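Local atomic coordinates of haloacid dehalogenase domain protein hydrolase (Planctomyces limnophilus, PDB entry 4OVY), a protein that probably acts as a metal-dependent hydrolase of the haloacid dehalogenase superfamily, a putative phosphatase that holds a calcium ion in this crystal. Residues A[79-82]-A[86-89]; A[62-67]-A[72-77]. All blocks are in the same frame, centred on the assembly; numbering follows the deposited sequence.

Contact 1 of 2, residues A[79-82]-A[86-89]; sequences PFRA and KDLP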
ATOM      1  N   PRO A  79       5.684  28.876  -7.889  1.00 28.21           N
ATOM      2  CA  PRO A  79       6.442  28.628  -9.119  1.00 28.77           C
ATOM      3  C   PRO A  79       5.647  28.899 -10.402  1.00 26.23           C
ATOM      4  O   PRO A  79       6.138  28.631 -11.493  1.00 29.12           O
ATOM      5  CB  PRO A  79       6.755  27.135  -9.019  1.00 30.31           C
ATOM      6  CG  PRO A  79       5.568  26.575  -8.322  1.00 30.81           C
ATOM      7  CD  PRO A  79       5.084  27.633  -7.367  1.00 30.09           C
ATOM      8  N   PHE A  80       4.439  29.437 -10.271  1.00 25.90           N
ATOM      9  CA  PHE A  80       3.560  29.648 -11.422  1.00 25.74           C
ATOM     10  C   PHE A  80       4.164  30.625 -12.421  1.00 25.99           C
ATOM     11  O   PHE A  80       4.051  30.420 -13.627  1.00 26.27           O
ATOM     12  CB  PHE A  80       2.186  30.130 -10.959  1.00 26.47           C
ATOM     13  CG  PHE A  80       1.561  29.226  -9.937  1.00 26.98           C
ATOM     14  CD1 PHE A  80       0.916  28.062 -10.326  1.00 26.42           C
ATOM     15  CD2 PHE A  80       1.660  29.515  -8.581  1.00 25.32           C
ATOM     16  CE1 PHE A  80       0.358  27.216  -9.384  1.00 27.15           C
ATOM     17  CE2 PHE A  80       1.105  28.672  -7.633  1.00 28.23           C
ATOM     18  CZ  PHE A  80       0.448  27.521  -8.036  1.00 27.48           C
ATOM     19  N   ARG A  81       4.817  31.667 -11.910  1.00 25.75           N
ATOM     20  CA  ARG A  81       5.538  32.634 -12.743  1.00 26.09           C
ATOM     21  C   ARG A  81       6.548  31.913 -13.640  1.00 27.91           C
ATOM     22  O   ARG A  81       6.561  32.108 -14.864  1.00 27.78           O
ATOM     23  CB  ARG A  81       6.241  33.665 -11.845  1.00 28.19           C
ATOM     24  CG  ARG A  81       6.834  34.881 -12.553  1.00 31.67           C
ATOM     25  CD  ARG A  81       8.140  34.596 -13.285  1.00 35.73           C
ATOM     26  NE  ARG A  81       9.089  33.828 -12.477  1.00 37.80           N
ATOM     27  CZ  ARG A  81      10.193  33.243 -12.948  1.00 36.21           C
ATOM     28  NH1 ARG A  81      10.977  32.570 -12.118  1.00 38.89           N
ATOM     29  NH2 ARG A  81      10.527  33.329 -14.232  1.00 36.90           N
ATOM     30  N   ALA A  82       7.381  31.070 -13.032  1.00 26.27           N
ATOM     31  CA  ALA A  82       8.368  30.282 -13.781  1.00 27.82           C
ATOM     32  C   ALA A  82       7.703  29.415 -14.847  1.00 31.87           C
ATOM     33  O   ALA A  82       8.207  29.300 -15.967  1.00 34.82           O
ATOM     34  CB  ALA A  82       9.184  29.412 -12.836  1.00 28.76           C
ATOM     35  N   LYS A  86       8.129  30.039 -18.834  1.00 48.73           N
ATOM     36  CA  LYS A  86       8.890  28.940 -19.430  1.00 56.98           C
ATOM     37  C   LYS A  86      10.337  28.924 -18.925  1.00 53.38           C
ATOM     38  O   LYS A  86      11.272  28.696 -19.692  1.00 56.41           O
ATOM     39  CB  LYS A  86       8.850  29.032 -20.963  1.00 62.92           C
ATOM     40  CG  LYS A  86       7.453  29.235 -21.541  1.00 66.54           C
ATOM     41  CD  LYS A  86       7.498  29.542 -23.028  1.00 70.47           C
ATOM     42  CE  LYS A  86       6.120  29.909 -23.551  1.00 75.49           C
ATOM     43  NZ  LYS A  86       6.159  30.327 -24.980  1.00 81.74           N
ATOM     44  N   ASP A  87      10.499  29.156 -17.625  1.00 49.74           N
ATOM     45  CA  ASP A  87      11.807  29.305 -16.994  1.00 41.62           C
ATOM     46  C   ASP A  87      12.313  27.949 -16.485  1.00 40.78           C
ATOM     47  O   ASP A  87      12.180  27.628 -15.305  1.00 34.82           O
ATOM     48  CB  ASP A  87      11.688  30.316 -15.845  1.00 39.64           C
ATOM     49  CG  ASP A  87      13.027  30.727 -15.271  1.00 43.27           C
ATOM     50  OD1 ASP A  87      14.039  30.037 -15.521  1.00 40.91           O
ATOM     51  OD2 ASP A  87      13.062  31.754 -14.555  1.00 43.17           O
ATOM     52  N   LEU A  88      12.908  27.159 -17.374  1.00 42.28           N
ATOM     53  CA  LEU A  88      13.266  25.779 -17.021  1.00 43.01           C
ATOM     54  C   LEU A  88      14.273  25.662 -15.859  1.00 39.07           C
ATOM     55  O   LEU A  88      14.127  24.776 -15.016  1.00 40.48           O
ATOM     56  CB  LEU A  88      13.744  24.989 -18.252  1.00 46.30           C
ATOM     57  CG  LEU A  88      13.811  23.461 -18.094  1.00 47.91           C
ATOM     58  CD1 LEU A  88      12.529  22.894 -17.495  1.00 50.44           C
ATOM     59  CD2 LEU A  88      14.108  22.785 -19.428  1.00 50.56           C
ATOM     60  N   PRO A  89      15.286  26.549 -15.797  1.00 39.32           N
ATOM     61  CA  PRO A  89      16.201  26.527 -14.639  1.00 40.00           C
ATOM     62  C   PRO A  89      15.529  26.739 -13.273  1.00 36.86           C
ATOM     63  O   PRO A  89      15.918  26.109 -12.295  1.00 35.85           O
ATOM     64  CB  PRO A  89      17.172  27.672 -14.939  1.00 41.31           C
ATOM     65  CG  PRO A  89      17.193  27.750 -16.425  1.00 43.72           C
ATOM     66  CD  PRO A  89      15.794  27.427 -16.869  1.00 43.00           C
TER
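Arg81 reaches from helix 80-84 to Asp87 at the start of the next one. CB and CG run past Asp87 rather than at it, CG lying anti to the backbone N (chi1 -170°); the bends at chi2 and chi3 turn the chain across, and CD brings the head to the carboxylate. NE forms a salt bridge with Glu78. The guanidinium lies with one face over Ala82 CB, near the rim. Its edge meets the carboxylate: NH2 gives a fairly straight bond, 3.0 Å, to the anti lone pair of Asp87 OD2, while NH1 adds a weak one of 3.3 Å to the same OD2. Both N-H groups converge on one oxygen, and the two planes are turned 66° apart. NH2 also forms a salt bridge with Glu85, the arginine's third acidic partner. The backbones meet too: Asp87 N donates to Ala82 O at 2.8 Å, almost linearly. Ala82 CB lies 4.0 Å from Asp87 CB. Lys86, with positive phi, ends helix 80-84 in a Schellman motif; Asp87 is the N-cap of helix 88-91, its OD1 weakly bonded to Ala90 N. The contact is thus the corner between two short helices, with Ala82 resting on Ala90 and Leu91, and Pro79 and Phe80 on Leu102 of helix 95-106.

Contact 2 of 2, residues A[62-67]-A[72-77]; sequences DRVRLL and PEWRTE. With EDO (1,2-ethanediol), chain E.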
ATOM      1  N   ASP A  62       1.313  22.242 -18.621  1.00 25.19           N
ATOM      2  CA  ASP A  62       0.122  22.376 -19.471  1.00 27.69           C
ATOM      3  C   ASP A  62      -1.105  22.741 -18.644  1.00 25.92           C
ATOM      4  O   ASP A  62      -1.920  23.585 -19.054  1.00 24.35           O
ATOM      5  CB  ASP A  62      -0.135  21.098 -20.275  1.00 27.39           C
ATOM      6  CG  ASP A  62       0.829  20.932 -21.439  1.00 31.31           C
ATOM      7  OD1 ASP A  62       1.561  21.897 -21.761  1.00 31.60           O
ATOM      8  OD2 ASP A  62       0.849  19.832 -22.041  1.00 31.14           O
ATOM      9  N   ARG A  63      -1.227  22.131 -17.471  1.00 23.11           N
ATOM     10  CA  ARG A  63      -2.353  22.426 -16.580  1.00 24.04           C
ATOM     11  C   ARG A  63      -2.332  23.880 -16.101  1.00 23.15           C
ATOM     12  O   ARG A  63      -3.359  24.544 -16.123  1.00 23.86           O
ATOM     13  CB  ARG A  63      -2.370  21.465 -15.395  1.00 24.70           C
ATOM     14  CG  ARG A  63      -2.624  20.009 -15.780  1.00 24.98           C
ATOM     15  CD  ARG A  63      -3.983  19.797 -16.422  1.00 26.84           C
ATOM     16  NE  ARG A  63      -5.072  20.172 -15.526  1.00 27.12           N
ATOM     17  CZ  ARG A  63      -6.318  20.420 -15.912  1.00 32.92           C
ATOM     18  NH1 ARG A  63      -6.669  20.354 -17.195  1.00 36.48           N
ATOM     19  NH2 ARG A  63      -7.218  20.749 -14.998  1.00 34.55           N
ATOM     20  N   VAL A  64      -1.166  24.370 -15.685  1.00 22.75           N
ATOM     21  CA  VAL A  64      -1.023  25.771 -15.255  1.00 24.18           C
ATOM     22  C   VAL A  64      -1.385  26.716 -16.402  1.00 25.38           C
ATOM     23  O   VAL A  64      -2.141  27.673 -16.217  1.00 26.33           O
ATOM     24  CB  VAL A  64       0.399  26.062 -14.718  1.00 23.69           C
ATOM     25  CG1 VAL A  64       0.667  27.562 -14.604  1.00 25.20           C
ATOM     26  CG2 VAL A  64       0.595  25.387 -13.370  1.00 24.41           C
ATOM     27  N   ARG A  65      -0.868  26.431 -17.592  1.00 24.98           N
ATOM     28  CA  ARG A  65      -1.189  27.245 -18.767  1.00 28.21           C
ATOM     29  C   ARG A  65      -2.688  27.290 -19.049  1.00 27.23           C
ATOM     30  O   ARG A  65      -3.225  28.346 -19.367  1.00 28.70           O
ATOM     31  CB  ARG A  65      -0.427  26.748 -19.993  1.00 32.35           C
ATOM     32  CG  ARG A  65       1.051  27.077 -19.921  1.00 38.48           C
ATOM     33  CD  ARG A  65       1.762  26.830 -21.234  1.00 46.26           C
ATOM     34  NE  ARG A  65       3.206  26.781 -21.028  1.00 55.42           N
ATOM     35  CZ  ARG A  65       3.943  25.670 -20.978  1.00 60.22           C
ATOM     36  NH1 ARG A  65       3.394  24.464 -21.135  1.00 68.49           N
ATOM     37  NH2 ARG A  65       5.252  25.770 -20.779  1.00 65.07           N
ATOM     38  N   LEU A  66      -3.355  26.147 -18.925  1.00 26.36           N
ATOM     39  CA  LEU A  66      -4.794  26.064 -19.165  1.00 29.77           C
ATOM     40  C   LEU A  66      -5.573  26.867 -18.116  1.00 30.28           C
ATOM     41  O   LEU A  66      -6.578  27.511 -18.433  1.00 32.08           O
ATOM     42  CB  LEU A  66      -5.246  24.599 -19.152  1.00 35.06           C
ATOM     43  CG  LEU A  66      -6.697  24.302 -19.533  1.00 43.93           C
ATOM     44  CD1 LEU A  66      -6.965  24.696 -20.981  1.00 49.43           C
ATOM     45  CD2 LEU A  66      -7.013  22.829 -19.312  1.00 49.45           C
ATOM     46  N   LEU A  67      -5.094  26.839 -16.876  1.00 26.19           N
ATOM     47  CA  LEU A  67      -5.782  27.500 -15.761  1.00 25.35           C
ATOM     48  C   LEU A  67      -5.441  28.987 -15.593  1.00 24.44           C
ATOM     49  O   LEU A  67      -6.142  29.699 -14.872  1.00 25.47           O
ATOM     50  CB  LEU A  67      -5.460  26.769 -14.456  1.00 25.76           C
ATOM     51  CG  LEU A  67      -5.977  25.335 -14.375  1.00 27.31           C
ATOM     52  CD1 LEU A  67      -5.302  24.601 -13.223  1.00 28.26           C
ATOM     53  CD2 LEU A  67      -7.493  25.305 -14.245  1.00 28.23           C
ATOM     54  N   PRO A  72      -4.591  36.058 -12.162  1.00 20.68           N
ATOM     55  CA  PRO A  72      -3.719  37.202 -12.409  1.00 20.98           C
ATOM     56  C   PRO A  72      -2.502  37.208 -11.465  1.00 20.88           C
ATOM     57  O   PRO A  72      -1.422  37.694 -11.827  1.00 22.82           O
ATOM     58  CB  PRO A  72      -4.644  38.406 -12.146  1.00 24.10           C
ATOM     59  CG  PRO A  72      -5.691  37.890 -11.226  1.00 22.58           C
ATOM     60  CD  PRO A  72      -5.922  36.472 -11.680  1.00 22.00           C
ATOM     61  N   GLU A  73      -2.675  36.639 -10.277  1.00 20.21           N
ATOM     62  CA  GLU A  73      -1.601  36.571  -9.283  1.00 21.59           C
ATOM     63  C   GLU A  73      -0.418  35.683  -9.713  1.00 23.05           C
ATOM     64  O   GLU A  73       0.706  35.860  -9.228  1.00 22.54           O
ATOM     65  CB  GLU A  73      -2.160  36.138  -7.917  1.00 22.81           C
ATOM     66  CG  GLU A  73      -2.402  34.645  -7.712  1.00 24.93           C
ATOM     67  CD  GLU A  73      -3.652  34.091  -8.382  1.00 23.67           C
ATOM     68  OE1 GLU A  73      -4.309  34.787  -9.189  1.00 22.31           O
ATOM     69  OE2 GLU A  73      -3.976  32.915  -8.087  1.00 26.37           O
ATOM     70  N   TRP A  74      -0.660  34.759 -10.643  1.00 23.56           N
ATOM     71  CA  TRP A  74       0.395  33.860 -11.114  1.00 23.04           C
ATOM     72  C   TRP A  74       1.479  34.550 -11.951  1.00 24.13           C
ATOM     73  O   TRP A  74       2.553  33.976 -12.173  1.00 26.01           O
ATOM     74  CB  TRP A  74      -0.193  32.691 -11.908  1.00 21.84           C
ATOM     75  CG  TRP A  74      -0.878  31.664 -11.081  1.00 22.58           C
ATOM     76  CD1 TRP A  74      -0.968  31.617  -9.715  1.00 24.50           C
ATOM     77  CD2 TRP A  74      -1.535  30.496 -11.566  1.00 22.80           C
ATOM     78  NE1 TRP A  74      -1.661  30.502  -9.325  1.00 23.26           N
ATOM     79  CE2 TRP A  74      -2.016  29.791 -10.442  1.00 23.16           C
ATOM     80  CE3 TRP A  74      -1.771  29.979 -12.846  1.00 23.43           C
ATOM     81  CZ2 TRP A  74      -2.732  28.599 -10.557  1.00 22.73           C
ATOM     82  CZ3 TRP A  74      -2.476  28.783 -12.960  1.00 22.75           C
ATOM     83  CH2 TRP A  74      -2.944  28.109 -11.822  1.00 24.14           C
ATOM     84  N   ARG A  75       1.213  35.770 -12.412  1.00 23.08           N
ATOM     85  CA  ARG A  75       2.247  36.547 -13.085  1.00 23.99           C
ATOM     86  C   ARG A  75       3.403  36.882 -12.142  1.00 21.97           C
ATOM     87  O   ARG A  75       4.492  37.178 -12.607  1.00 26.25           O
ATOM     88  CB  ARG A  75       1.677  37.830 -13.698  1.00 23.69           C
ATOM     89  CG  ARG A  75       0.703  37.583 -14.832  1.00 25.17           C
ATOM     90  CD  ARG A  75       0.529  38.818 -15.700  1.00 25.19           C
ATOM     91  NE  ARG A  75      -0.355  38.563 -16.838  1.00 25.98           N
ATOM     92  CZ  ARG A  75      -1.686  38.644 -16.818  1.00 25.97           C
ATOM     93  NH1 ARG A  75      -2.336  38.984 -15.708  1.00 26.97           N
ATOM     94  NH2 ARG A  75      -2.376  38.381 -17.930  1.00 26.81           N
ATOM     95  N   THR A  76       3.162  36.843 -10.832  1.00 22.58           N
ATOM     96  CA  THR A  76       4.213  37.109  -9.847  1.00 25.34           C
ATOM     97  C   THR A  76       4.464  35.962  -8.856  1.00 29.08           C
ATOM     98  O   THR A  76       5.561  35.849  -8.324  1.00 39.04           O
ATOM     99  CB  THR A  76       3.952  38.432  -9.077  1.00 25.87           C
ATOM    100  OG1 THR A  76       2.610  38.472  -8.580  1.00 27.05           O
ATOM    101  CG2 THR A  76       4.174  39.623  -9.982  1.00 26.55           C
ATOM    102  N   GLU A  77       3.477  35.109  -8.617  1.00 26.75           N
ATOM    103  CA  GLU A  77       3.596  34.065  -7.600  1.00 28.24           C
ATOM    104  C   GLU A  77       4.411  32.891  -8.143  1.00 27.56           C
ATOM    105  O   GLU A  77       4.125  32.393  -9.231  1.00 24.65           O
ATOM    106  CB  GLU A  77       2.203  33.588  -7.170  1.00 29.33           C
ATOM    107  CG  GLU A  77       2.191  32.671  -5.952  1.00 29.09           C
ATOM    108  CD  GLU A  77       0.821  32.083  -5.658  1.00 32.87           C
ATOM    109  OE1 GLU A  77      -0.190  32.613  -6.155  1.00 38.35           O
ATOM    110  OE2 GLU A  77       0.749  31.084  -4.917  1.00 37.60           O
TER
HETATM  111  C1  EDO E 404      -5.421  36.351 -17.318  1.00 33.85           C
HETATM  112  O1  EDO E 404      -5.167  37.620 -17.930  1.00 33.43           O
HETATM  113  C2  EDO E 404      -5.361  36.487 -15.802  1.00 35.48           C
HETATM  114  O2  EDO E 404      -6.353  37.420 -15.360  1.00 33.47           O
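Trp74 points its six-membered ring at the last turns of helix 55-67, meeting Val64 and Leu67. Its CG stands anti to the carbonyl carbon (chi1 -74°), and with chi2 near zero (-4°) the benzo end of the indole is carried forward to the helix. There CZ3 lies 3.5 Å from Val64 O, which sits at the ring edge near its plane; this is a contact of a ring C-H edge with a carbonyl oxygen, and no hydrogen bond crosses between the segments. Val64 directs CG1, the branch anti to its backbone N, toward CZ3 at 3.8 Å and CE3 at nearly the same distance. One turn farther along, Leu67 keeps CG beside its backbone N, anti to the carbonyl carbon (chi1 -65°), and CB, not the methyl end, faces the ring: CB is 3.9 Å from Trp74 CH2. From helix 55-67 the indole thus meets one methyl, one methylene and one backbone oxygen.

The short 3-10 segment 72-75 that carries the indole is tied to the residues that follow through Glu73 O, which accepts from both Thr76 N (3.1 Å) and Glu77 N (2.9 Å). Arg75, solvent-exposed and extended from CG to NE, donates from NH2 to O1 of an ethanediol at 2.9 Å, probably a molecule from the crystallisation liquor.

His71 and Phe80 both stack with Trp74. The indole is thus enclosed between the end of helix 55-67 and helix 80-84, where it also touches Ile84; Val64 reaches Phe80 and Val83 of that helix and Leu102 of helix 95-106, and Leu67 packs on Thr106.

How the contacts relate
Contact 2 closes before contact 1 opens, and their centres lie about 10 Å apart. They join through the start of helix 80-84: Phe80 CD1 comes within 3.4 Å of Trp74 CE2 and 4.1 Å of Val64 CG2, so one phenyl ring touches both sides of contact 2. Arg81 adds a second seam, its CG 3.3 Å from Arg75 O and its CB 3.7 Å from Trp74 O. Both belong to the helical insertion between strand 38-41 and helix 141-152, probably the cap region of this HAD-type hydrolase. Measured to the centre of the chain, not to the metal, they lie about 23 Å (contact 1) and 26 Å (contact 2) out. Both are away from the calcium site of Asp42, Asp44 and Asn234.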